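Local coordinates for putative carboxynorspermidine decarboxylase protein (Sinorhizobium meliloti, PDB 3MT1), which probably decarboxylates carboxynorspermidine and carboxyspermidine to norspermidine and spermidine with the help of pyridoxal 5'-phosphate, at residues 35-40 with 56-61; 61-66 with 87-92; 71-76 with 93-98; 81-86 with 104-109. All blocks are in the same frame, centred on the assembly; numbering follows the deposited sequence.

Interaction 1. Residues 35-40 with 56-61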
loop_
_atom_site.group_PDB
_atom_site.type_symbol
_atom_site.label_atom_id
_atom_site.label_comp_id
_atom_site.label_asym_id
_atom_site.label_seq_id
_atom_site.Cartn_x
_atom_site.Cartn_y
_atom_site.Cartn_z
ATOM N N ALA B 35 -16.990 8.636 -6.106
ATOM C CA ALA B 35 -16.134 7.503 -6.565
ATOM C C ALA B 35 -15.472 6.799 -5.387
ATOM O O ALA B 35 -14.578 7.370 -4.756
ATOM C CB ALA B 35 -15.089 7.953 -7.577
ATOM N N LEU B 36 -15.944 5.587 -5.065
ATOM C CA LEU B 36 -15.464 4.874 -3.884
ATOM C C LEU B 36 -13.969 4.487 -3.941
ATOM O O LEU B 36 -13.358 4.305 -2.913
ATOM C CB LEU B 36 -16.353 3.699 -3.552
ATOM C CG LEU B 36 -17.815 4.022 -3.163
ATOM C CD1 LEU B 36 -18.552 2.778 -2.646
ATOM C CD2 LEU B 36 -17.861 5.093 -2.081
ATOM N N LYS B 37 -13.362 4.437 -5.133
ATOM C CA LYS B 37 -11.924 4.162 -5.224
ATOM C C LYS B 37 -11.074 5.254 -4.551
ATOM O O LYS B 37 -9.974 4.984 -4.051
ATOM C CB LYS B 37 -11.461 3.859 -6.655
ATOM C CG LYS B 37 -11.481 5.025 -7.589
ATOM C CD LYS B 37 -11.116 4.648 -9.045
ATOM C CE LYS B 37 -11.409 5.859 -9.958
ATOM N NZ LYS B 37 -11.322 5.526 -11.437
ATOM N N CYS B 38 -11.598 6.476 -4.500
ATOM C CA CYS B 38 -10.871 7.584 -3.927
ATOM C C CYS B 38 -11.100 7.662 -2.413
ATOM O O CYS B 38 -10.154 7.917 -1.628
ATOM C CB CYS B 38 -11.306 8.864 -4.616
ATOM S SG CYS B 38 -10.912 10.348 -3.679
ATOM N N PHE B 39 -12.362 7.435 -2.009
ATOM C CA PHE B 39 -12.808 7.711 -0.629
ATOM C C PHE B 39 -14.006 6.855 -0.307
ATOM O O PHE B 39 -15.004 6.938 -0.979
ATOM C CB PHE B 39 -13.196 9.159 -0.503
ATOM C CG PHE B 39 -13.597 9.569 0.879
ATOM C CD1 PHE B 39 -14.961 9.560 1.266
ATOM C CD2 PHE B 39 -12.636 10.029 1.782
ATOM C CE1 PHE B 39 -15.355 9.978 2.560
ATOM C CE2 PHE B 39 -13.007 10.429 3.087
ATOM C CZ PHE B 39 -14.369 10.422 3.479
ATOM N N ALA B 40 -13.881 6.032 0.727
ATOM C CA ALA B 40 -14.878 5.053 1.109
ATOM C C ALA B 40 -14.989 4.983 2.642
ATOM O O ALA B 40 -15.296 3.944 3.240
ATOM C CB ALA B 40 -14.532 3.719 0.503
ATOM N N THR B 56 -20.157 5.329 -7.322
ATOM C CA THR B 56 -19.737 4.466 -8.412
ATOM C C THR B 56 -18.566 3.591 -7.912
ATOM O O THR B 56 -17.834 3.996 -7.055
ATOM C CB THR B 56 -19.387 5.282 -9.678
ATOM O OG1 THR B 56 -19.189 4.385 -10.774
ATOM C CG2 THR B 56 -18.086 6.129 -9.485
ATOM N N SER B 57 -18.421 2.399 -8.448
ATOM C CA SER B 57 -17.540 1.384 -7.894
ATOM C C SER B 57 -16.734 0.689 -8.946
ATOM O O SER B 57 -17.172 0.591 -10.071
ATOM C CB SER B 57 -18.384 0.276 -7.288
ATOM O OG SER B 57 -18.975 0.709 -6.099
ATOM N N SER B 58 -15.612 0.101 -8.570
ATOM C CA SER B 58 -14.885 -0.724 -9.516
ATOM C C SER B 58 -14.611 -2.133 -9.056
ATOM O O SER B 58 -13.726 -2.770 -9.580
ATOM C CB SER B 58 -13.584 -0.043 -9.929
ATOM O OG SER B 58 -12.969 0.556 -8.806
ATOM N N SER B 59 -15.367 -2.618 -8.079
ATOM C CA SER B 59 -15.183 -3.960 -7.539
ATOM C C SER B 59 -16.451 -4.369 -6.824
ATOM O O SER B 59 -17.284 -3.526 -6.477
ATOM C CB SER B 59 -14.054 -3.983 -6.522
ATOM O OG SER B 59 -14.388 -3.255 -5.349
ATOM N N LEU B 60 -16.616 -5.672 -6.658
ATOM C CA LEU B 60 -17.656 -6.200 -5.820
ATOM C C LEU B 60 -17.727 -5.487 -4.471
ATOM O O LEU B 60 -18.762 -4.912 -4.126
ATOM C CB LEU B 60 -17.502 -7.715 -5.608
ATOM C CG LEU B 60 -18.502 -8.295 -4.594
ATOM C CD1 LEU B 60 -19.922 -7.881 -4.976
ATOM C CD2 LEU B 60 -18.401 -9.836 -4.453
ATOM N N PHE B 61 -16.650 -5.499 -3.701
ATOM C CA PHE B 61 -16.778 -4.945 -2.372
ATOM C C PHE B 61 -17.214 -3.483 -2.396
ATOM O O PHE B 61 -18.008 -3.054 -1.567
ATOM C CB PHE B 61 -15.523 -5.143 -1.590
ATOM C CG PHE B 61 -15.269 -6.574 -1.179
ATOM C CD1 PHE B 61 -16.204 -7.564 -1.400
ATOM C CD2 PHE B 61 -14.083 -6.909 -0.515
ATOM C CE1 PHE B 61 -15.971 -8.869 -1.017
ATOM C CE2 PHE B 61 -13.851 -8.228 -0.080
ATOM C CZ PHE B 61 -14.800 -9.214 -0.337
#
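Ala35 and Thr56 form a parallel beta bridge, their CA atoms 5.1 Å apart, where the first two strands of the eight-stranded parallel barrel end and the chain runs into its loops. One nearly straight bond holds the pair: Leu36 N donates to Thr56 O at 3.2 Å, with an N-H...O angle of 169°. Ala35 and Thr56 send their side chains to the same face of the sheet, where Thr56 CG2 lies alongside, 3.8 Å from Ala35 CA and 4.0 Å from Ala35 CB. With Thr56 OG1 opposite the backbone N (chi1 -171°), CG2 takes the crowded position and is brought against this alanine. Past the bridge the strand pairing gives way to a turn, which Cys38 N closes on Ala35 O. The turn leaves Leu36 leaning over Ser57, CD1 4.0 Å from OG, and puts Lys37 CB 4.2 Å from Ser58 OG. Lys37 follows the first barrel strand, as does the cofactor lysine in this family of decarboxylases; a sulfate ion about 4 Å from its side chain is consistent with an anion-holding pocket, and the side chain of Glu233, predicted to bind substrate, is about 8 Å from that of Ala35. Beyond Ser58, Ser59 caps helix 60-70 through Glu62 N and also bonds to Asn333 of the second subunit. Leu36 packs on Phe45 of helix 45-49 and on Glu62 of helix 60-70, while strand 54-57 continues the barrel through the backbone of Ser57 to that of Tyr77 on strand 73-77.

Interaction 2. Residues 61-66 with 87-92; sequences FEVRLG and DEVVSH
The imidazole of His92 has Arg64 over one face, with Arg64 CA 4.0 Å from the ring centroid and 8° off the normal as a CH-pi contact, and Glu88 OE2 in plane at its edge. Over the same ring runs the aliphatic stem of the arginine: CB is 3.8 Å from His92 NE2, and the extended chain carries the guanidinium on, its plane only 18° from that of the ring. The edge contact is weak, His92 NE2 donating to Glu88 OE2 at 3.5 Å. That carboxylate oxygen also lies near Arg64 NH1, in a long salt bridge of 3.9 Å. Beneath this polar layer Val63 takes over: both of its methyls reach His92 CB, CG2 at 4.0 Å, and CG1 meets Val89 CG1 at 4.2 Å. Helices 60-70 and 83-92 are neighbours on the outside of the barrel; the axes of 61-66 and 87-92 pass 9.3 Å apart at 26°, running the same way. An alanine in place of His92 would probably leave the arginine stem without its flat support and take a weak donor from Glu88. Arg64 is more firmly bound elsewhere, NE to Glu68 and its guanidinium on Tyr357 of the second subunit by cation-pi. The charges therefore bind loosely across the helix pair, and close cohesion comes from carbon packing and the CH-pi contact on the imidazole.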
loop_
_atom_site.group_PDB
_atom_site.type_symbol
_atom_site.label_atom_id
_atom_site.label_comp_id
_atom_site.label_asym_id
_atom_site.label_seq_id
_atom_site.Cartn_x
_atom_site.Cartn_y
_atom_site.Cartn_z
ATOM N N PHE B 61 -16.650 -5.499 -3.701
ATOM C CA PHE B 61 -16.778 -4.945 -2.372
ATOM C C PHE B 61 -17.214 -3.483 -2.396
ATOM O O PHE B 61 -18.008 -3.054 -1.567
ATOM C CB PHE B 61 -15.523 -5.143 -1.590
ATOM C CG PHE B 61 -15.269 -6.574 -1.179
ATOM C CD1 PHE B 61 -16.204 -7.564 -1.400
ATOM C CD2 PHE B 61 -14.083 -6.909 -0.515
ATOM C CE1 PHE B 61 -15.971 -8.869 -1.017
ATOM C CE2 PHE B 61 -13.851 -8.228 -0.080
ATOM C CZ PHE B 61 -14.800 -9.214 -0.337
ATOM N N GLU B 62 -16.757 -2.734 -3.388
ATOM C CA GLU B 62 -17.129 -1.332 -3.454
ATOM C C GLU B 62 -18.611 -1.121 -3.773
ATOM O O GLU B 62 -19.294 -0.330 -3.068
ATOM C CB GLU B 62 -16.203 -0.519 -4.358
ATOM C CG GLU B 62 -14.877 -0.203 -3.668
ATOM C CD GLU B 62 -13.889 0.738 -4.469
ATOM O OE1 GLU B 62 -14.058 0.986 -5.696
ATOM O OE2 GLU B 62 -12.923 1.234 -3.816
ATOM N N VAL B 63 -19.118 -1.844 -4.775
ATOM C CA VAL B 63 -20.539 -1.800 -5.059
ATOM C C VAL B 63 -21.414 -2.235 -3.876
ATOM O O VAL B 63 -22.423 -1.600 -3.583
ATOM C CB VAL B 63 -20.940 -2.544 -6.360
ATOM C CG1 VAL B 63 -21.106 -4.080 -6.145
ATOM C CG2 VAL B 63 -22.249 -1.951 -6.889
ATOM N N ARG B 64 -21.020 -3.281 -3.175
ATOM C CA ARG B 64 -21.739 -3.633 -1.942
ATOM C C ARG B 64 -21.672 -2.501 -0.882
ATOM O O ARG B 64 -22.712 -2.141 -0.246
ATOM C CB ARG B 64 -21.217 -4.948 -1.365
ATOM C CG ARG B 64 -21.816 -5.345 -0.052
ATOM C CD ARG B 64 -21.588 -6.820 0.164
ATOM N NE ARG B 64 -22.063 -7.269 1.469
ATOM C CZ ARG B 64 -21.832 -8.475 1.976
ATOM N NH1 ARG B 64 -21.099 -9.348 1.305
ATOM N NH2 ARG B 64 -22.290 -8.792 3.178
ATOM N N LEU B 65 -20.489 -1.917 -0.715
ATOM C CA LEU B 65 -20.362 -0.875 0.278
ATOM C C LEU B 65 -21.289 0.280 -0.074
ATOM O O LEU B 65 -21.925 0.809 0.817
ATOM C CB LEU B 65 -18.914 -0.370 0.416
ATOM C CG LEU B 65 -18.692 0.803 1.367
ATOM C CD1 LEU B 65 -18.808 0.385 2.828
ATOM C CD2 LEU B 65 -17.375 1.386 1.150
ATOM N N GLY B 66 -21.372 0.656 -1.363
ATOM C CA GLY B 66 -22.160 1.806 -1.799
ATOM C C GLY B 66 -23.642 1.522 -1.614
ATOM O O GLY B 66 -24.377 2.380 -1.127
ATOM N N ASP B 87 -23.080 -11.900 -10.679
ATOM C CA ASP B 87 -24.452 -11.980 -10.260
ATOM C C ASP B 87 -24.647 -11.156 -9.011
ATOM O O ASP B 87 -25.669 -10.493 -8.865
ATOM C CB ASP B 87 -24.898 -13.436 -10.061
ATOM C CG ASP B 87 -25.598 -14.038 -11.338
ATOM O OD1 ASP B 87 -26.589 -13.413 -11.838
ATOM O OD2 ASP B 87 -25.183 -15.140 -11.823
ATOM N N GLU B 88 -23.664 -11.161 -8.119
ATOM C CA GLU B 88 -23.782 -10.377 -6.933
ATOM C C GLU B 88 -23.604 -8.911 -7.292
ATOM O O GLU B 88 -24.259 -8.030 -6.723
ATOM C CB GLU B 88 -22.785 -10.801 -5.875
ATOM C CG GLU B 88 -23.221 -10.334 -4.499
ATOM C CD GLU B 88 -22.203 -10.622 -3.396
ATOM O OE1 GLU B 88 -21.592 -11.743 -3.413
ATOM O OE2 GLU B 88 -22.031 -9.724 -2.509
ATOM N N VAL B 89 -22.741 -8.633 -8.255
ATOM C CA VAL B 89 -22.582 -7.256 -8.631
ATOM C C VAL B 89 -23.945 -6.748 -9.110
ATOM O O VAL B 89 -24.463 -5.743 -8.580
ATOM C CB VAL B 89 -21.475 -7.060 -9.659
ATOM C CG1 VAL B 89 -21.369 -5.618 -10.041
ATOM C CG2 VAL B 89 -20.141 -7.513 -9.101
ATOM N N VAL B 90 -24.549 -7.487 -10.057
ATOM C CA VAL B 90 -25.812 -7.088 -10.679
ATOM C C VAL B 90 -26.910 -6.819 -9.658
ATOM O O VAL B 90 -27.674 -5.872 -9.796
ATOM C CB VAL B 90 -26.296 -8.086 -11.771
ATOM C CG1 VAL B 90 -27.789 -7.837 -12.137
ATOM C CG2 VAL B 90 -25.420 -7.951 -13.017
ATOM N N SER B 91 -26.978 -7.630 -8.619
ATOM C CA SER B 91 -27.997 -7.430 -7.613
ATOM C C SER B 91 -27.796 -6.198 -6.738
ATOM O O SER B 91 -28.724 -5.777 -6.117
ATOM C CB SER B 91 -28.126 -8.655 -6.732
ATOM O OG SER B 91 -26.958 -8.795 -5.985
ATOM N N HIS B 92 -26.607 -5.614 -6.689
ATOM C CA HIS B 92 -26.398 -4.382 -5.893
ATOM C C HIS B 92 -26.526 -3.139 -6.768
ATOM O O HIS B 92 -26.869 -2.086 -6.270
ATOM C CB HIS B 92 -25.016 -4.322 -5.191
ATOM C CG HIS B 92 -24.814 -5.335 -4.102
ATOM N ND1 HIS B 92 -25.545 -5.337 -2.936
ATOM C CD2 HIS B 92 -23.929 -6.354 -3.986
ATOM C CE1 HIS B 92 -25.142 -6.336 -2.164
ATOM N NE2 HIS B 92 -24.161 -6.968 -2.780
#

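Interaction 3. Residues 71-76 with 93-98; sequences GKETHA and ADKIIF
His75 pairs with Lys95 and Ala76 with Ile96 in parallel register, the axes of strand segments 73-76 and 95-98 lying 4.7 Å apart with 17° between them. Ala76 N donates to Lys95 O and Ile97 N to Ala76 O at 2.8 Å; at the start of the pair, Thr74 O takes Asp94 N and, weakly, Lys95 N. Among the side-chain bonds, Asp94 OD2 accepts Thr74 N at 3.2 Å on its anti side, and is also salt-bridged to Arg67 of helix 60-70. Glu73 OE2 receives Lys95 NZ at 2.5 Å and His75 NE2 at 2.8 Å. The lysine comes from above the carboxylate plane, the histidine from its opposite face with the oxygen in its ring plane. A bend at the last torsion of Lys95 (chi4 64°) turns NZ to the glutamate. The same lysine lies side by side with His75, CB over the ring face at 3.8 Å from the centroid, in a CH-pi contact. Apolar packing fills the other face of the sheet, where Ala76 CB meets Ala93 CB at 3.9 Å under Val63 and Val89. This is the pairing of a beta-alpha-beta crossover in the barrel, its strands connected through helix 83-92. His75 and Lys95 share the barrel interior with Tyr228, which bonds to NZ, and with Trp193, which meets Lys95 by cation-pi. Two donors clamping one oxygen probably stabilise a charged Glu73, while Asp94 OD2, a like charge 5.6 Å from Glu73 OE2, is probably offset by its salt bridge to Arg67.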
loop_
_atom_site.group_PDB
_atom_site.type_symbol
_atom_site.label_atom_id
_atom_site.label_comp_id
_atom_site.label_asym_id
_atom_site.label_seq_id
_atom_site.Cartn_x
_atom_site.Cartn_y
_atom_site.Cartn_z
ATOM N N GLY B 71 -26.480 3.962 -0.223
ATOM C CA GLY B 71 -27.838 3.961 -0.755
ATOM C C GLY B 71 -27.956 4.789 -2.015
ATOM O O GLY B 71 -26.938 5.154 -2.617
ATOM N N LYS B 72 -29.194 5.092 -2.406
ATOM C CA LYS B 72 -29.502 5.885 -3.611
ATOM C C LYS B 72 -29.028 5.121 -4.871
ATOM O O LYS B 72 -29.153 3.901 -4.908
ATOM C CB LYS B 72 -28.934 7.318 -3.526
ATOM C CG LYS B 72 -29.559 8.235 -2.418
ATOM C CD LYS B 72 -29.265 9.727 -2.732
ATOM C CE LYS B 72 -30.063 10.702 -1.866
ATOM N NZ LYS B 72 -29.782 12.140 -2.235
ATOM N N GLU B 73 -28.511 5.802 -5.883
ATOM C CA GLU B 73 -28.080 5.117 -7.097
ATOM C C GLU B 73 -26.666 4.518 -6.950
ATOM O O GLU B 73 -25.720 5.208 -6.514
ATOM C CB GLU B 73 -28.095 6.092 -8.289
ATOM C CG GLU B 73 -28.991 5.609 -9.439
ATOM C CD GLU B 73 -28.912 6.463 -10.690
ATOM O OE1 GLU B 73 -29.596 7.528 -10.718
ATOM O OE2 GLU B 73 -28.199 6.036 -11.633
ATOM N N THR B 74 -26.511 3.248 -7.313
ATOM C CA THR B 74 -25.188 2.626 -7.324
ATOM C C THR B 74 -24.794 2.185 -8.726
ATOM O O THR B 74 -25.556 1.498 -9.407
ATOM C CB THR B 74 -25.052 1.413 -6.307
ATOM O OG1 THR B 74 -25.408 0.197 -6.958
ATOM C CG2 THR B 74 -25.915 1.606 -5.068
ATOM N N HIS B 75 -23.607 2.595 -9.149
ATOM C CA HIS B 75 -23.062 2.245 -10.477
ATOM C C HIS B 75 -21.898 1.318 -10.286
ATOM O O HIS B 75 -21.067 1.527 -9.398
ATOM C CB HIS B 75 -22.584 3.478 -11.245
ATOM C CG HIS B 75 -23.693 4.318 -11.792
ATOM N ND1 HIS B 75 -23.532 5.135 -12.894
ATOM C CD2 HIS B 75 -24.990 4.453 -11.402
ATOM C CE1 HIS B 75 -24.672 5.764 -13.137
ATOM N NE2 HIS B 75 -25.574 5.358 -12.253
ATOM N N ALA B 76 -21.855 0.282 -11.107
ATOM C CA ALA B 76 -20.750 -0.655 -11.066
ATOM C C ALA B 76 -19.910 -0.552 -12.324
ATOM O O ALA B 76 -20.445 -0.466 -13.421
ATOM C CB ALA B 76 -21.270 -2.090 -10.863
ATOM N N ALA B 93 -26.249 -3.274 -8.061
ATOM C CA ALA B 93 -26.111 -2.118 -8.941
ATOM C C ALA B 93 -27.420 -1.719 -9.619
ATOM O O ALA B 93 -28.245 -2.573 -9.916
ATOM C CB ALA B 93 -25.040 -2.391 -9.998
ATOM N N ASP B 94 -27.595 -0.425 -9.877
ATOM C CA ASP B 94 -28.671 0.074 -10.741
ATOM C C ASP B 94 -28.214 0.228 -12.176
ATOM O O ASP B 94 -28.982 0.087 -13.111
ATOM C CB ASP B 94 -29.140 1.422 -10.227
ATOM C CG ASP B 94 -29.804 1.306 -8.884
ATOM O OD1 ASP B 94 -30.728 0.474 -8.770
ATOM O OD2 ASP B 94 -29.397 2.018 -7.942
ATOM N N LYS B 95 -26.943 0.528 -12.339
ATOM C CA LYS B 95 -26.336 0.580 -13.631
ATOM C C LYS B 95 -25.062 -0.231 -13.543
ATOM O O LYS B 95 -24.428 -0.331 -12.463
ATOM C CB LYS B 95 -26.095 2.035 -14.042
ATOM C CG LYS B 95 -27.428 2.747 -14.320
ATOM C CD LYS B 95 -27.263 4.117 -14.943
ATOM C CE LYS B 95 -28.581 4.883 -15.110
ATOM N NZ LYS B 95 -29.190 5.175 -13.770
ATOM N N ILE B 96 -24.712 -0.855 -14.667
ATOM C CA ILE B 96 -23.481 -1.630 -14.766
ATOM C C ILE B 96 -22.805 -1.191 -16.041
ATOM O O ILE B 96 -23.471 -0.927 -17.036
ATOM C CB ILE B 96 -23.740 -3.163 -14.739
ATOM C CG1 ILE B 96 -22.410 -3.921 -14.560
ATOM C CG2 ILE B 96 -24.473 -3.623 -15.968
ATOM C CD1 ILE B 96 -22.581 -5.412 -14.294
ATOM N N ILE B 97 -21.490 -1.062 -15.989
ATOM C CA ILE B 97 -20.722 -0.609 -17.121
ATOM C C ILE B 97 -19.621 -1.596 -17.438
ATOM O O ILE B 97 -18.967 -2.157 -16.536
ATOM C CB ILE B 97 -20.151 0.770 -16.861
ATOM C CG1 ILE B 97 -21.321 1.747 -16.748
ATOM C CG2 ILE B 97 -19.163 1.191 -17.966
ATOM C CD1 ILE B 97 -21.257 2.623 -15.534
ATOM N N PHE B 98 -19.462 -1.839 -18.738
ATOM C CA PHE B 98 -18.491 -2.801 -19.211
ATOM C C PHE B 98 -17.447 -2.086 -19.979
ATOM O O PHE B 98 -17.728 -1.081 -20.649
ATOM C CB PHE B 98 -19.118 -3.871 -20.076
ATOM C CG PHE B 98 -20.274 -4.556 -19.430
ATOM C CD1 PHE B 98 -20.067 -5.627 -18.575
ATOM C CD2 PHE B 98 -21.586 -4.119 -19.669
ATOM C CE1 PHE B 98 -21.145 -6.264 -17.967
ATOM C CE2 PHE B 98 -22.651 -4.741 -19.080
ATOM C CZ PHE B 98 -22.429 -5.820 -18.217
#

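Interaction 4. Residues 81-86 with 104-109; sequences YGDNEI and LERFAD
Ile86 and Phe107 mark the closest backbone approach, CA to CA 7.7 Å, as helix 83-92 meets helix 101-107; Gly82 O accepts both Glu85 N and Ile86 N. Phe107 carries the packing. Tyr81 and Ile86 meet its ring from the same side: Tyr81 CB comes to CE2 at 3.5 Å, and Ile86 CG1 to CD1 at 3.7 Å, with Ile86 CD1 over the ring face. Ile86 has CG1 opposite its backbone N (chi1 -166°), which sends that branch and its methyl across to the phenylalanine. Tyr81 touches with its CB while its ring leads away, OH bonding to Ile97 O on strand 95-98. Both helices flank the outside of the beta/alpha barrel, and strand 95-98 lies beneath them: Ile96 packs on Tyr81 and Ile86, Phe98 on Phe107. An alanine at Phe107 is likely to open a gap between the helices, leaving Tyr81 CB and the Ile86 methyl without their shared surface. Farther out, Arg106 CB lies over the other face of the Phe107 ring, 4.1 Å above its plane and offset to its rim, and the chain bends at chi3 (102°) to bring NH2 3.6 Å from Tyr81 O. The same NH2 forms a long salt bridge with Asp83 OD2, 3.9 Å away, carboxylate and guanidinium planes only 13° apart. This polar rim reaches the dimer interface, since NH2 is hydrogen-bonded to Leu247 O of the second subunit, and Arg106 packs there on Val312 of that chain.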
loop_
_atom_site.group_PDB
_atom_site.type_symbol
_atom_site.label_atom_id
_atom_site.label_comp_id
_atom_site.label_asym_id
_atom_site.label_seq_id
_atom_site.Cartn_x
_atom_site.Cartn_y
_atom_site.Cartn_z
ATOM N N TYR B 81 -15.008 -8.316 -15.265
ATOM C CA TYR B 81 -15.852 -8.965 -14.230
ATOM C C TYR B 81 -15.507 -10.424 -14.062
ATOM O O TYR B 81 -15.156 -11.082 -15.013
ATOM C CB TYR B 81 -17.357 -8.829 -14.479
ATOM C CG TYR B 81 -17.831 -7.440 -14.324
ATOM C CD1 TYR B 81 -17.949 -6.603 -15.442
ATOM C CD2 TYR B 81 -18.125 -6.920 -13.057
ATOM C CE1 TYR B 81 -18.359 -5.281 -15.300
ATOM C CE2 TYR B 81 -18.546 -5.601 -12.909
ATOM C CZ TYR B 81 -18.655 -4.788 -14.028
ATOM O OH TYR B 81 -19.041 -3.476 -13.904
ATOM N N GLY B 82 -15.609 -10.910 -12.834
ATOM C CA GLY B 82 -15.474 -12.311 -12.541
ATOM C C GLY B 82 -16.861 -12.901 -12.596
ATOM O O GLY B 82 -17.837 -12.261 -12.147
ATOM N N ASP B 83 -16.940 -14.109 -13.168
ATOM C CA ASP B 83 -18.166 -14.896 -13.298
ATOM C C ASP B 83 -18.744 -15.299 -11.933
ATOM O O ASP B 83 -19.970 -15.291 -11.726
ATOM C CB ASP B 83 -17.900 -16.146 -14.143
ATOM C CG ASP B 83 -16.904 -15.895 -15.283
ATOM O OD1 ASP B 83 -17.264 -16.203 -16.461
ATOM O OD2 ASP B 83 -15.759 -15.395 -14.995
ATOM N N ASN B 84 -17.860 -15.636 -11.003
ATOM C CA ASN B 84 -18.257 -15.944 -9.643
ATOM C C ASN B 84 -18.692 -14.689 -8.866
ATOM O O ASN B 84 -19.037 -14.796 -7.690
ATOM C CB ASN B 84 -17.094 -16.651 -8.908
ATOM C CG ASN B 84 -15.911 -15.696 -8.603
ATOM O OD1 ASN B 84 -15.628 -14.744 -9.359
ATOM N ND2 ASN B 84 -15.230 -15.946 -7.487
ATOM N N GLU B 85 -18.651 -13.515 -9.503
ATOM C CA GLU B 85 -19.034 -12.256 -8.850
ATOM C C GLU B 85 -20.187 -11.509 -9.530
ATOM O O GLU B 85 -21.021 -10.900 -8.861
ATOM C CB GLU B 85 -17.830 -11.308 -8.733
ATOM C CG GLU B 85 -16.728 -11.797 -7.780
ATOM C CD GLU B 85 -15.663 -10.738 -7.503
ATOM O OE1 GLU B 85 -15.755 -9.633 -8.113
ATOM O OE2 GLU B 85 -14.737 -10.999 -6.676
ATOM N N ILE B 86 -20.197 -11.545 -10.860
ATOM C CA ILE B 86 -21.158 -10.811 -11.689
ATOM C C ILE B 86 -22.582 -10.761 -11.147
ATOM O O ILE B 86 -23.220 -9.696 -11.165
ATOM C CB ILE B 86 -21.193 -11.354 -13.162
ATOM C CG1 ILE B 86 -21.918 -10.393 -14.118
ATOM C CG2 ILE B 86 -21.844 -12.739 -13.246
ATOM C CD1 ILE B 86 -21.452 -8.963 -14.094
ATOM N N LEU B 104 -19.369 -7.065 -22.440
ATOM C CA LEU B 104 -20.808 -6.849 -22.534
ATOM C C LEU B 104 -21.524 -8.063 -23.108
ATOM O O LEU B 104 -22.525 -8.509 -22.560
ATOM C CB LEU B 104 -21.105 -5.586 -23.338
ATOM C CG LEU B 104 -22.479 -5.394 -23.937
ATOM C CD1 LEU B 104 -23.484 -5.105 -22.869
ATOM C CD2 LEU B 104 -22.381 -4.257 -24.939
ATOM N N GLU B 105 -20.991 -8.603 -24.203
ATOM C CA GLU B 105 -21.541 -9.808 -24.811
ATOM C C GLU B 105 -21.532 -10.924 -23.786
ATOM O O GLU B 105 -22.497 -11.660 -23.646
ATOM C CB GLU B 105 -20.733 -10.199 -26.029
ATOM C CG GLU B 105 -21.133 -9.462 -27.304
ATOM C CD GLU B 105 -20.210 -9.793 -28.485
ATOM O OE1 GLU B 105 -19.009 -10.078 -28.231
ATOM O OE2 GLU B 105 -20.668 -9.765 -29.660
ATOM N N ARG B 106 -20.451 -11.001 -23.015
ATOM C CA ARG B 106 -20.291 -12.079 -22.058
ATOM C C ARG B 106 -21.307 -12.027 -20.931
ATOM O O ARG B 106 -21.770 -13.059 -20.457
ATOM C CB ARG B 106 -18.897 -12.060 -21.479
ATOM C CG ARG B 106 -18.450 -13.423 -21.080
ATOM C CD ARG B 106 -16.960 -13.503 -21.036
ATOM N NE ARG B 106 -16.491 -13.422 -19.655
ATOM C CZ ARG B 106 -15.230 -13.173 -19.309
ATOM N NH1 ARG B 106 -14.322 -12.957 -20.250
ATOM N NH2 ARG B 106 -14.881 -13.115 -18.021
ATOM N N PHE B 107 -21.660 -10.820 -20.510
ATOM C CA PHE B 107 -22.412 -10.661 -19.283
ATOM C C PHE B 107 -23.796 -10.084 -19.485
ATOM O O PHE B 107 -24.584 -10.059 -18.561
ATOM C CB PHE B 107 -21.602 -9.845 -18.276
ATOM C CG PHE B 107 -20.363 -10.544 -17.807
ATOM C CD1 PHE B 107 -20.441 -11.816 -17.247
ATOM C CD2 PHE B 107 -19.121 -9.937 -17.919
ATOM C CE1 PHE B 107 -19.292 -12.476 -16.806
ATOM C CE2 PHE B 107 -17.967 -10.591 -17.490
ATOM C CZ PHE B 107 -18.049 -11.859 -16.937
ATOM N N ALA B 108 -24.079 -9.646 -20.705
ATOM C CA ALA B 108 -25.416 -9.180 -21.112
ATOM C C ALA B 108 -26.553 -9.903 -20.397
ATOM O O ALA B 108 -27.350 -9.259 -19.700
ATOM C CB ALA B 108 -25.587 -9.323 -22.596
ATOM N N ASP B 109 -26.621 -11.230 -20.560
ATOM C CA ASP B 109 -27.697 -12.033 -19.960
ATOM C C ASP B 109 -27.877 -11.818 -18.463
ATOM O O ASP B 109 -28.980 -11.545 -18.000
ATOM C CB ASP B 109 -27.550 -13.524 -20.286
ATOM C CG ASP B 109 -28.186 -13.879 -21.596
ATOM O OD1 ASP B 109 -28.988 -13.074 -22.097
ATOM O OD2 ASP B 109 -27.901 -14.962 -22.131
#

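From the N terminus, interaction 1 closes first, joining the ends of barrel strands 31-35 and 54-57 around the 15 intervening residues. Interaction 2 opens as it ends, sharing Phe61, and leads along helix 60-70. From there the contacts overlap: segments of interactions 2, 3 and 4 alternate along the chain, so each pair crosses and none nests. Interaction 2 sets helix 83-92 beside helix 60-70 on the outside, interaction 3 then closes strand 95-98 onto strand 73-77 beneath them, and interaction 4 adds helix 101-107. His92 O to Thr74 OG1 links interactions 2 and 3; Tyr81 OH to Ile97 O links 3 and 4. Interactions 1, 2 and 4 also touch the second subunit.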